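Local coordinates for ferric enterobactin receptor PIRA (Pseudomonas aeruginosa, PDB 5FP2), which probably takes up ferric siderophores such as ferric enterobactin, and siderophore-drug conjugates, across the outer membrane as a TonB-dependent receptor, at residues Thr158-Thr162 with Gly242-Trp246; Asp251-Glu257 with Ile300-Trp306; Gly372-Glu378 with Ala411-Tyr417. One frame throughout, in Å; residues are numbered along the deposited sequence.

Contact 1: residues Thr158-Thr162 with Gly242-Trp246; sequences TKRPT and GMLSW
P161 and S245 mark the closest backbone approach of the two segments, yet their CA atoms are still 7.3 Å apart. T158-T162 is largely an irregular connection and G242-W246 a piece of strand 235-247, and they do not pair as strands: the gap is filled by side chains. P161, M243 and S245 each direct their CB at the opposing segment, and R160 swings its far end in beside them.

M243 spans much of the gap. Its CG stands anti to the backbone N (chi1 179°), which sends the chain out from the strand, and a bend at chi3 (77°) brings the terminal methyl to the R160-P161 corner. There CE lies over one face of the R160 guanidinium, 3.5 Å from R160 NH1. P161 CD lies over the same face, 4.1 Å above its plane and near its centre, while the proline ring crosses the methionine chain at about a right angle. Further along the strand, P161 CG rests 4.0 Å from S245 CB.

The polar ends look past each other: R160 NH2 and S245 OG are 3.9 Å apart. Both residues instead use the carboxylate of D255 on the next strand, R160 through a salt bridge from NH1 and S245 through a hydrogen bond from OG. D255 thus holds both polar groups, and M243 and P161 cover one face of the guanidinium.

In the fold of TonB-dependent receptors this is the plug-to-barrel connection, where the chain leaves plug strand 152-158 and runs past the inner wall before entering barrel strand 166-176.

Contact 2: residues Asp251-Glu257 with Ile300-Trp306; sequences DQVVDFE and ITHNGTW
Residues Q252-F256 pair with I300-G304 as neighbouring antiparallel strands in the wall of the 22-stranded barrel, strand 252-264 against strand 292-306. The local axes approach to 4.5 Å and run at 167° to each other. V253-N303 and D255-T301 are hydrogen-bonded pairs; Q252-G304, V254-H302 and F256-I300 are non-hydrogen-bonded ones. The bond from N303 N to V253 O, 2.9 Å, is nearly straight, and T305 N adds a further bond to D251 O beyond the regular pairs.

On the face of Q252, V254, F256, I300 and H302, several side chains meet. V254 and I300 lie side by side and point the same way, V254 CG1 meeting I300 CG2 at 3.8 Å. F256 CD1 touches I300 CG1 at 4.1 Å, and V254 CG2 reaches H302 CD2. H302 has CG opposite its backbone N (chi1 -176°) and the Q252 chain is extended beyond CG; together these bring the Q252 amide to the edge of the H302 ring. Q252 NE2 donates to H302 NE2 at 2.7 Å, arriving in the plane of the imidazole, with amide and ring planes 58° apart. Beyond it, W306 CH2 packs 3.5 Å from Q252 CD; the indole, tied to S311 through NE1, folds back with one face over G304 CA.

On the other face, D255 CB and T301 CB touch at 4.1 Å, while the D255 carboxylate turns to S245 and, in a salt bridge, to R160.

Chemically the two faces divide the work: the aspartate is committed to partners on the side of the plug connection, and H302, used as an acceptor at NE2, probably carries its proton on ND1 and is neutral, consistent with its place among aliphatic and aromatic neighbours.

Contact 3: residues Gly372-Glu378 with Ala411-Tyr417; sequences GAEWNKE and AEIRALY
G372 and Y417 pair through two backbone bonds, G372 N to Y417 O at 3.0 Å and Y417 N to G372 O at 2.7 Å, each donor tilted a little from its carbonyl plane. E374 and A415 exchange bonds likewise, both 2.9 Å; the N-H of A415 meets E374 O in the carbonyl plane, that of E374 reaches A415 O well tilted from it. I413 N gives to N376 O, again in plane. At the far end E378 N gives to A411 O at 3.0 Å, nearly along the C=O axis; the return bond from A411 N is weak.

The tyrosine ring covers the glycine. Y417 holds its CG between the backbone N and the carbonyl carbon (chi1 64°), and the ring folds over the neighbouring strand 372-378. G372 CA sits over its face, 3.6 Å from the centroid of the Y417 ring and 22° off the normal, a CH-pi contact. This cross-strand tyrosine over glycine is the aromatic-rescue packing known from outer-membrane barrels, here between adjacent strands 367-381 and 408-423. The ring ends in OH, which is hydrogen-bonded to E356 on the strand beyond.

Other polar ends on the face of E374, N376 and Y417 also look outside the pair: E374 OE2 makes a salt bridge with R435, and N376 OD1 accepts from R352 NE.

Across the opposite face, E412 has several neighbours. OE1 takes a weak, long bond from R414 NH2 at 3.3 Å as part of a salt bridge. E412 OE2 lies at the edge of the W375 indole, 4.0 Å from W375 CZ2, with the carboxylate turned almost upright to the ring, and the extended K377 runs alongside, its NZ 4.5 Å from E412 OE2, too far for a salt bridge. R414 follows W375 side by side, its guanidinium presenting a face to W375 NE1.

How the contacts relate
Contacts 1 and 2 adjoin, their centres 11 Å apart: strand 235-247 pairs with strand 252-264 through probable backbone hydrogen bonds, L244 N to F256 O at 2.7 Å and W246 N to V254 O at 2.8 Å. On the side-chain level D255 joins the two contacts. Contact 3 belongs to the same closed sheet but lies further round the wall, its centre 21 Å from that of contact 2 and 26 Å from that of contact 1; the nearest atoms are about 11 Å and about 17 Å away respectively. A bound n-octane lies about 8 Å from the F256 side chain and about 13 Å from that of M243.

Contact 1: residues Thr158-Thr162 with Gly242-Trp246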
loop_
_atom_site.group_PDB
_atom_site.type_symbol
_atom_site.label_atom_id
_atom_site.label_comp_id
_atom_site.label_asym_id
_atom_site.label_seq_id
_atom_site.Cartn_x
_atom_site.Cartn_y
_atom_site.Cartn_z
ATOM N N THR A 158 10.232 -4.385 -0.846
ATOM C CA THR A 158 10.890 -5.009 -1.983
ATOM C C THR A 158 11.925 -6.015 -1.507
ATOM O O THR A 158 12.163 -6.141 -0.301
ATOM C CB THR A 158 11.569 -3.938 -2.844
ATOM O OG1 THR A 158 12.397 -3.124 -2.002
ATOM C CG2 THR A 158 10.510 -3.057 -3.512
ATOM N N LYS A 159 12.500 -6.760 -2.450
ATOM C CA LYS A 159 13.582 -7.688 -2.135
ATOM C C LYS A 159 14.912 -6.966 -2.281
ATOM O O LYS A 159 14.997 -5.980 -3.005
ATOM C CB LYS A 159 13.491 -8.927 -3.027
ATOM C CG LYS A 159 12.148 -9.621 -2.866
ATOM C CD LYS A 159 12.035 -10.985 -3.545
ATOM C CE LYS A 159 10.580 -11.476 -3.474
ATOM N NZ LYS A 159 10.411 -12.951 -3.308
ATOM N N ARG A 160 15.889 -7.336 -1.464
ATOM C CA ARG A 160 17.065 -6.480 -1.267
ATOM C C ARG A 160 18.408 -7.165 -1.631
ATOM O O ARG A 160 18.545 -8.381 -1.569
ATOM C CB ARG A 160 17.074 -5.929 0.163
ATOM C CG ARG A 160 16.250 -4.657 0.327
ATOM C CD ARG A 160 16.504 -3.967 1.656
ATOM N NE ARG A 160 17.926 -3.754 1.883
ATOM C CZ ARG A 160 18.612 -2.675 1.488
ATOM N NH1 ARG A 160 17.977 -1.642 0.938
ATOM N NH2 ARG A 160 19.943 -2.620 1.632
ATOM N N PRO A 161 19.396 -6.384 -2.070
ATOM C CA PRO A 161 20.662 -7.008 -2.438
ATOM C C PRO A 161 21.136 -8.028 -1.418
ATOM O O PRO A 161 20.966 -7.831 -0.224
ATOM C CB PRO A 161 21.636 -5.828 -2.477
ATOM C CG PRO A 161 20.782 -4.617 -2.628
ATOM C CD PRO A 161 19.544 -4.937 -1.856
ATOM N N THR A 162 21.793 -9.075 -1.885
ATOM C CA THR A 162 22.138 -10.189 -1.023
ATOM C C THR A 162 23.595 -10.591 -1.249
ATOM O O THR A 162 24.201 -10.206 -2.244
ATOM C CB THR A 162 21.180 -11.367 -1.294
ATOM O OG1 THR A 162 21.557 -12.513 -0.514
ATOM C CG2 THR A 162 21.170 -11.698 -2.779
ATOM N N GLY A 242 16.619 0.240 -10.470
ATOM C CA GLY A 242 17.905 -0.291 -10.026
ATOM C C GLY A 242 18.328 0.253 -8.682
ATOM O O GLY A 242 18.065 1.411 -8.358
ATOM N N MET A 243 19.016 -0.578 -7.908
ATOM C CA MET A 243 19.546 -0.120 -6.632
ATOM C C MET A 243 20.997 -0.517 -6.471
ATOM O O MET A 243 21.350 -1.683 -6.611
ATOM C CB MET A 243 18.756 -0.677 -5.433
ATOM C CG MET A 243 19.303 -0.219 -4.084
ATOM S SD MET A 243 18.128 -0.448 -2.728
ATOM C CE MET A 243 18.280 -2.227 -2.470
ATOM N N LEU A 244 21.795 0.445 -6.032
ATOM C CA LEU A 244 23.191 0.230 -5.730
ATOM C C LEU A 244 23.324 0.429 -4.244
ATOM O O LEU A 244 22.833 1.421 -3.694
ATOM C CB LEU A 244 24.022 1.286 -6.464
ATOM C CG LEU A 244 25.534 1.120 -6.568
ATOM C CD1 LEU A 244 25.996 -0.322 -6.725
ATOM C CD2 LEU A 244 25.980 1.941 -7.763
ATOM N N SER A 245 23.883 -0.558 -3.564
ATOM C CA SER A 245 23.958 -0.466 -2.116
ATOM C C SER A 245 25.405 -0.433 -1.636
ATOM O O SER A 245 26.210 -1.289 -2.004
ATOM C CB SER A 245 23.227 -1.625 -1.471
ATOM O OG SER A 245 23.268 -1.441 -0.080
ATOM N N TRP A 246 25.732 0.536 -0.791
ATOM C CA TRP A 246 27.108 0.699 -0.361
ATOM C C TRP A 246 27.240 0.581 1.162
ATOM O O TRP A 246 26.736 1.415 1.917
ATOM C CB TRP A 246 27.664 2.031 -0.886
ATOM C CG TRP A 246 29.008 2.408 -0.324
ATOM C CD1 TRP A 246 29.964 1.569 0.177
ATOM C CD2 TRP A 246 29.553 3.727 -0.248
ATOM N NE1 TRP A 246 31.018 2.295 0.650
ATOM C CE2 TRP A 246 30.814 3.619 0.355
ATOM C CE3 TRP A 246 29.083 4.991 -0.612
ATOM C CZ2 TRP A 246 31.614 4.729 0.602
ATOM C CZ3 TRP A 246 29.870 6.087 -0.362
ATOM C CH2 TRP A 246 31.119 5.953 0.253
#

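Contact 2: residues Asp251-Glu257 with Ile300-Trp306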
loop_
_atom_site.group_PDB
_atom_site.type_symbol
_atom_site.label_atom_id
_atom_site.label_comp_id
_atom_site.label_asym_id
_atom_site.label_seq_id
_atom_site.Cartn_x
_atom_site.Cartn_y
_atom_site.Cartn_z
ATOM N N ASP A 251 28.150 -0.407 10.296
ATOM C CA ASP A 251 26.991 0.233 10.914
ATOM C C ASP A 251 26.319 1.257 10.002
ATOM O O ASP A 251 25.477 2.024 10.459
ATOM C CB ASP A 251 27.380 0.913 12.236
ATOM C CG ASP A 251 27.736 -0.078 13.338
ATOM O OD1 ASP A 251 27.875 -1.290 13.062
ATOM O OD2 ASP A 251 27.881 0.367 14.495
ATOM N N GLN A 252 26.706 1.303 8.730
ATOM C CA GLN A 252 26.137 2.288 7.804
ATOM C C GLN A 252 25.923 1.731 6.403
ATOM O O GLN A 252 26.749 0.988 5.878
ATOM C CB GLN A 252 27.027 3.522 7.701
ATOM C CG GLN A 252 27.095 4.355 8.967
ATOM C CD GLN A 252 27.969 5.580 8.800
ATOM O OE1 GLN A 252 29.001 5.723 9.463
ATOM N NE2 GLN A 252 27.551 6.479 7.920
ATOM N N VAL A 253 24.803 2.114 5.803
ATOM C CA VAL A 253 24.506 1.722 4.441
ATOM C C VAL A 253 23.921 2.915 3.708
ATOM O O VAL A 253 23.051 3.598 4.233
ATOM C CB VAL A 253 23.517 0.546 4.388
ATOM C CG1 VAL A 253 23.066 0.295 2.963
ATOM C CG2 VAL A 253 24.166 -0.708 4.937
ATOM N N VAL A 254 24.422 3.180 2.508
ATOM C CA VAL A 254 23.790 4.138 1.622
ATOM C C VAL A 254 23.177 3.378 0.455
ATOM O O VAL A 254 23.784 2.439 -0.047
ATOM C CB VAL A 254 24.804 5.168 1.107
ATOM C CG1 VAL A 254 24.134 6.142 0.157
ATOM C CG2 VAL A 254 25.426 5.908 2.274
ATOM N N ASP A 255 21.953 3.729 0.070
ATOM C CA ASP A 255 21.376 3.204 -1.164
ATOM C C ASP A 255 21.205 4.282 -2.225
ATOM O O ASP A 255 20.502 5.263 -1.999
ATOM C CB ASP A 255 20.023 2.564 -0.901
ATOM C CG ASP A 255 20.112 1.386 0.044
ATOM O OD1 ASP A 255 21.236 0.851 0.204
ATOM O OD2 ASP A 255 19.073 1.040 0.669
ATOM N N PHE A 256 21.785 4.051 -3.399
ATOM C CA PHE A 256 21.500 4.848 -4.589
ATOM C C PHE A 256 20.470 4.092 -5.403
ATOM O O PHE A 256 20.649 2.902 -5.639
ATOM C CB PHE A 256 22.790 5.052 -5.412
ATOM C CG PHE A 256 23.949 5.565 -4.597
ATOM C CD1 PHE A 256 24.063 6.913 -4.307
ATOM C CD2 PHE A 256 24.825 4.684 -3.983
ATOM C CE1 PHE A 256 25.039 7.374 -3.445
ATOM C CE2 PHE A 256 25.806 5.141 -3.121
ATOM C CZ PHE A 256 25.914 6.488 -2.854
ATOM N N GLU A 257 19.362 4.746 -5.750
ATOM C CA GLU A 257 18.290 4.096 -6.515
ATOM C C GLU A 257 17.860 4.912 -7.714
ATOM O O GLU A 257 17.808 6.133 -7.644
ATOM C CB GLU A 257 17.040 3.956 -5.664
ATOM C CG GLU A 257 17.032 2.881 -4.604
ATOM C CD GLU A 257 16.475 3.462 -3.318
ATOM O OE1 GLU A 257 17.135 4.350 -2.721
ATOM O OE2 GLU A 257 15.300 3.183 -3.008
ATOM N N ILE A 300 18.431 8.748 -2.823
ATOM C CA ILE A 300 19.556 8.307 -2.020
ATOM C C ILE A 300 19.143 8.094 -0.575
ATOM O O ILE A 300 18.350 8.868 -0.032
ATOM C CB ILE A 300 20.659 9.350 -2.020
ATOM C CG1 ILE A 300 21.103 9.612 -3.463
ATOM C CG2 ILE A 300 21.814 8.870 -1.157
ATOM C CD1 ILE A 300 22.195 10.646 -3.596
ATOM N N THR A 301 19.649 7.035 0.052
ATOM C CA THR A 301 19.189 6.672 1.393
ATOM C C THR A 301 20.387 6.366 2.294
ATOM O O THR A 301 21.238 5.557 1.966
ATOM C CB THR A 301 18.215 5.466 1.356
ATOM O OG1 THR A 301 17.093 5.771 0.520
ATOM C CG2 THR A 301 17.710 5.132 2.727
ATOM N N HIS A 302 20.426 6.991 3.457
ATOM C CA HIS A 302 21.413 6.630 4.452
ATOM C C HIS A 302 20.729 6.003 5.670
ATOM O O HIS A 302 19.788 6.569 6.212
ATOM C CB HIS A 302 22.215 7.865 4.856
ATOM C CG HIS A 302 23.316 7.569 5.815
ATOM N ND1 HIS A 302 23.090 7.298 7.145
ATOM C CD2 HIS A 302 24.641 7.409 5.620
ATOM C CE1 HIS A 302 24.237 7.018 7.735
ATOM N NE2 HIS A 302 25.194 7.083 6.832
ATOM N N ASN A 303 21.171 4.803 6.037
ATOM C CA ASN A 303 20.681 4.083 7.196
ATOM C C ASN A 303 21.842 3.848 8.148
ATOM O O ASN A 303 22.647 2.961 7.910
ATOM C CB ASN A 303 20.150 2.698 6.780
ATOM C CG ASN A 303 18.758 2.728 6.134
ATOM O OD1 ASN A 303 18.540 2.064 5.123
ATOM N ND2 ASN A 303 17.788 3.349 6.790
ATOM N N GLY A 304 21.869 4.542 9.281
ATOM C CA GLY A 304 22.866 4.274 10.315
ATOM C C GLY A 304 22.306 3.624 11.567
ATOM O O GLY A 304 21.255 4.031 12.075
ATOM N N THR A 305 23.010 2.610 12.070
ATOM C CA THR A 305 22.761 2.075 13.407
ATOM C C THR A 305 23.848 2.550 14.355
ATOM O O THR A 305 25.029 2.285 14.143
ATOM C CB THR A 305 22.765 0.538 13.400
ATOM O OG1 THR A 305 22.031 0.063 12.263
ATOM C CG2 THR A 305 22.142 -0.009 14.681
ATOM N N TRP A 306 23.451 3.286 15.379
ATOM C CA TRP A 306 24.399 4.011 16.197
ATOM C C TRP A 306 24.282 3.472 17.611
ATOM O O TRP A 306 23.411 2.645 17.886
ATOM C CB TRP A 306 24.100 5.515 16.141
ATOM C CG TRP A 306 23.936 6.061 14.737
ATOM C CD1 TRP A 306 22.765 6.431 14.121
ATOM C CD2 TRP A 306 24.982 6.355 13.810
ATOM N NE1 TRP A 306 23.024 6.903 12.857
ATOM C CE2 TRP A 306 24.376 6.871 12.646
ATOM C CE3 TRP A 306 26.367 6.193 13.834
ATOM C CZ2 TRP A 306 25.110 7.239 11.524
ATOM C CZ3 TRP A 306 27.096 6.546 12.709
ATOM C CH2 TRP A 306 26.466 7.054 11.566
#

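Contact 3: residues Gly372-Glu378 with Ala411-Tyr417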
loop_
_atom_site.group_PDB
_atom_site.type_symbol
_atom_site.label_atom_id
_atom_site.label_comp_id
_atom_site.label_asym_id
_atom_site.label_seq_id
_atom_site.Cartn_x
_atom_site.Cartn_y
_atom_site.Cartn_z
ATOM N N GLY A 372 11.058 12.637 13.746
ATOM C CA GLY A 372 11.136 12.662 12.297
ATOM C C GLY A 372 10.719 13.982 11.681
ATOM O O GLY A 372 9.819 14.656 12.186
ATOM N N ALA A 373 11.371 14.325 10.569
ATOM C CA ALA A 373 11.115 15.569 9.839
ATOM C C ALA A 373 11.067 15.323 8.328
ATOM O O ALA A 373 11.751 14.443 7.804
ATOM C CB ALA A 373 12.185 16.596 10.168
ATOM N N GLU A 374 10.235 16.094 7.638
ATOM C CA GLU A 374 10.035 15.924 6.205
ATOM C C GLU A 374 10.063 17.289 5.537
ATOM O O GLU A 374 9.478 18.247 6.035
ATOM C CB GLU A 374 8.671 15.282 5.926
ATOM C CG GLU A 374 8.439 13.932 6.597
ATOM C CD GLU A 374 7.333 13.121 5.933
ATOM O OE1 GLU A 374 6.927 13.475 4.799
ATOM O OE2 GLU A 374 6.847 12.146 6.564
ATOM N N TRP A 375 10.661 17.355 4.362
ATOM C CA TRP A 375 10.524 18.530 3.523
ATOM C C TRP A 375 10.240 18.071 2.104
ATOM O O TRP A 375 10.892 17.163 1.593
ATOM C CB TRP A 375 11.806 19.381 3.557
ATOM C CG TRP A 375 11.794 20.523 2.605
ATOM C CD1 TRP A 375 11.379 21.794 2.864
ATOM C CD2 TRP A 375 12.129 20.482 1.217
ATOM N NE1 TRP A 375 11.475 22.563 1.734
ATOM C CE2 TRP A 375 11.942 21.784 0.707
ATOM C CE3 TRP A 375 12.632 19.489 0.368
ATOM C CZ2 TRP A 375 12.257 22.126 -0.615
ATOM C CZ3 TRP A 375 12.942 19.827 -0.950
ATOM C CH2 TRP A 375 12.730 21.128 -1.431
ATOM N N ASN A 376 9.377 18.805 1.422
ATOM C CA ASN A 376 8.658 18.268 0.281
ATOM C C ASN A 376 8.307 19.419 -0.647
ATOM O O ASN A 376 7.670 20.385 -0.230
ATOM C CB ASN A 376 7.380 17.584 0.771
ATOM C CG ASN A 376 6.977 16.391 -0.085
ATOM O OD1 ASN A 376 6.636 15.322 0.443
ATOM N ND2 ASN A 376 6.871 16.609 -1.396
ATOM N N LYS A 377 8.708 19.329 -1.905
ATOM C CA LYS A 377 8.275 20.313 -2.877
ATOM C C LYS A 377 7.642 19.577 -4.037
ATOM O O LYS A 377 8.139 18.534 -4.434
ATOM C CB LYS A 377 9.472 21.136 -3.355
ATOM C CG LYS A 377 9.117 22.343 -4.209
ATOM C CD LYS A 377 10.349 23.205 -4.431
ATOM C CE LYS A 377 10.162 24.250 -5.523
ATOM N NZ LYS A 377 11.413 25.016 -5.812
ATOM N N GLU A 378 6.532 20.095 -4.553
ATOM C CA GLU A 378 5.952 19.560 -5.778
ATOM C C GLU A 378 5.647 20.673 -6.757
ATOM O O GLU A 378 5.151 21.730 -6.373
ATOM C CB GLU A 378 4.679 18.796 -5.496
ATOM C CG GLU A 378 4.491 18.432 -4.036
ATOM C CD GLU A 378 3.066 18.037 -3.755
ATOM O OE1 GLU A 378 2.200 18.946 -3.767
ATOM O OE2 GLU A 378 2.818 16.808 -3.672
ATOM N N ALA A 411 4.235 24.072 -4.505
ATOM C CA ALA A 411 3.782 23.901 -3.133
ATOM C C ALA A 411 4.942 23.286 -2.355
ATOM O O ALA A 411 5.639 22.408 -2.863
ATOM C CB ALA A 411 2.562 22.992 -3.084
ATOM N N GLU A 412 5.170 23.773 -1.139
ATOM C CA GLU A 412 6.188 23.203 -0.262
ATOM C C GLU A 412 5.487 22.619 0.962
ATOM O O GLU A 412 4.429 23.106 1.362
ATOM C CB GLU A 412 7.198 24.278 0.165
ATOM C CG GLU A 412 7.882 24.989 -1.005
ATOM C CD GLU A 412 9.270 25.549 -0.685
ATOM O OE1 GLU A 412 9.461 26.174 0.384
ATOM O OE2 GLU A 412 10.177 25.412 -1.531
ATOM N N ILE A 413 6.058 21.564 1.539
ATOM C CA ILE A 413 5.521 20.964 2.761
ATOM C C ILE A 413 6.650 20.771 3.763
ATOM O O ILE A 413 7.685 20.205 3.426
ATOM C CB ILE A 413 4.881 19.586 2.485
ATOM C CG1 ILE A 413 3.631 19.728 1.606
ATOM C CG2 ILE A 413 4.529 18.876 3.788
ATOM C CD1 ILE A 413 3.915 19.631 0.113
ATOM N N ARG A 414 6.475 21.284 4.976
ATOM C CA ARG A 414 7.391 20.989 6.070
ATOM C C ARG A 414 6.652 20.183 7.125
ATOM O O ARG A 414 5.469 20.421 7.373
ATOM C CB ARG A 414 7.916 22.292 6.684
ATOM C CG ARG A 414 8.926 22.999 5.803
ATOM C CD ARG A 414 9.296 24.397 6.293
ATOM N NE ARG A 414 10.151 25.086 5.315
ATOM C CZ ARG A 414 9.689 25.886 4.356
ATOM N NH1 ARG A 414 8.382 26.134 4.265
ATOM N NH2 ARG A 414 10.528 26.469 3.512
ATOM N N ALA A 415 7.338 19.247 7.773
ATOM C CA ALA A 415 6.733 18.577 8.922
ATOM C C ALA A 415 7.752 18.106 9.954
ATOM O O ALA A 415 8.914 17.823 9.628
ATOM C CB ALA A 415 5.846 17.420 8.469
ATOM N N LEU A 416 7.315 18.125 11.211
ATOM C CA LEU A 416 7.929 17.341 12.272
ATOM C C LEU A 416 6.915 16.342 12.757
ATOM O O LEU A 416 5.735 16.667 12.840
ATOM C CB LEU A 416 8.264 18.210 13.478
ATOM C CG LEU A 416 9.444 19.141 13.418
ATOM C CD1 LEU A 416 9.240 20.133 12.286
ATOM C CD2 LEU A 416 9.540 19.821 14.776
ATOM N N TYR A 417 7.408 15.241 13.310
ATOM C CA TYR A 417 6.573 14.371 14.127
ATOM C C TYR A 417 7.364 13.693 15.245
ATOM O O TYR A 417 8.580 13.533 15.161
ATOM C CB TYR A 417 5.854 13.340 13.251
ATOM C CG TYR A 417 6.770 12.376 12.555
ATOM C CD1 TYR A 417 7.347 11.320 13.242
ATOM C CD2 TYR A 417 7.124 12.563 11.214
ATOM C CE1 TYR A 417 8.244 10.470 12.609
ATOM C CE2 TYR A 417 8.044 11.739 10.580
ATOM C CZ TYR A 417 8.590 10.682 11.281
ATOM O OH TYR A 417 9.466 9.817 10.669
#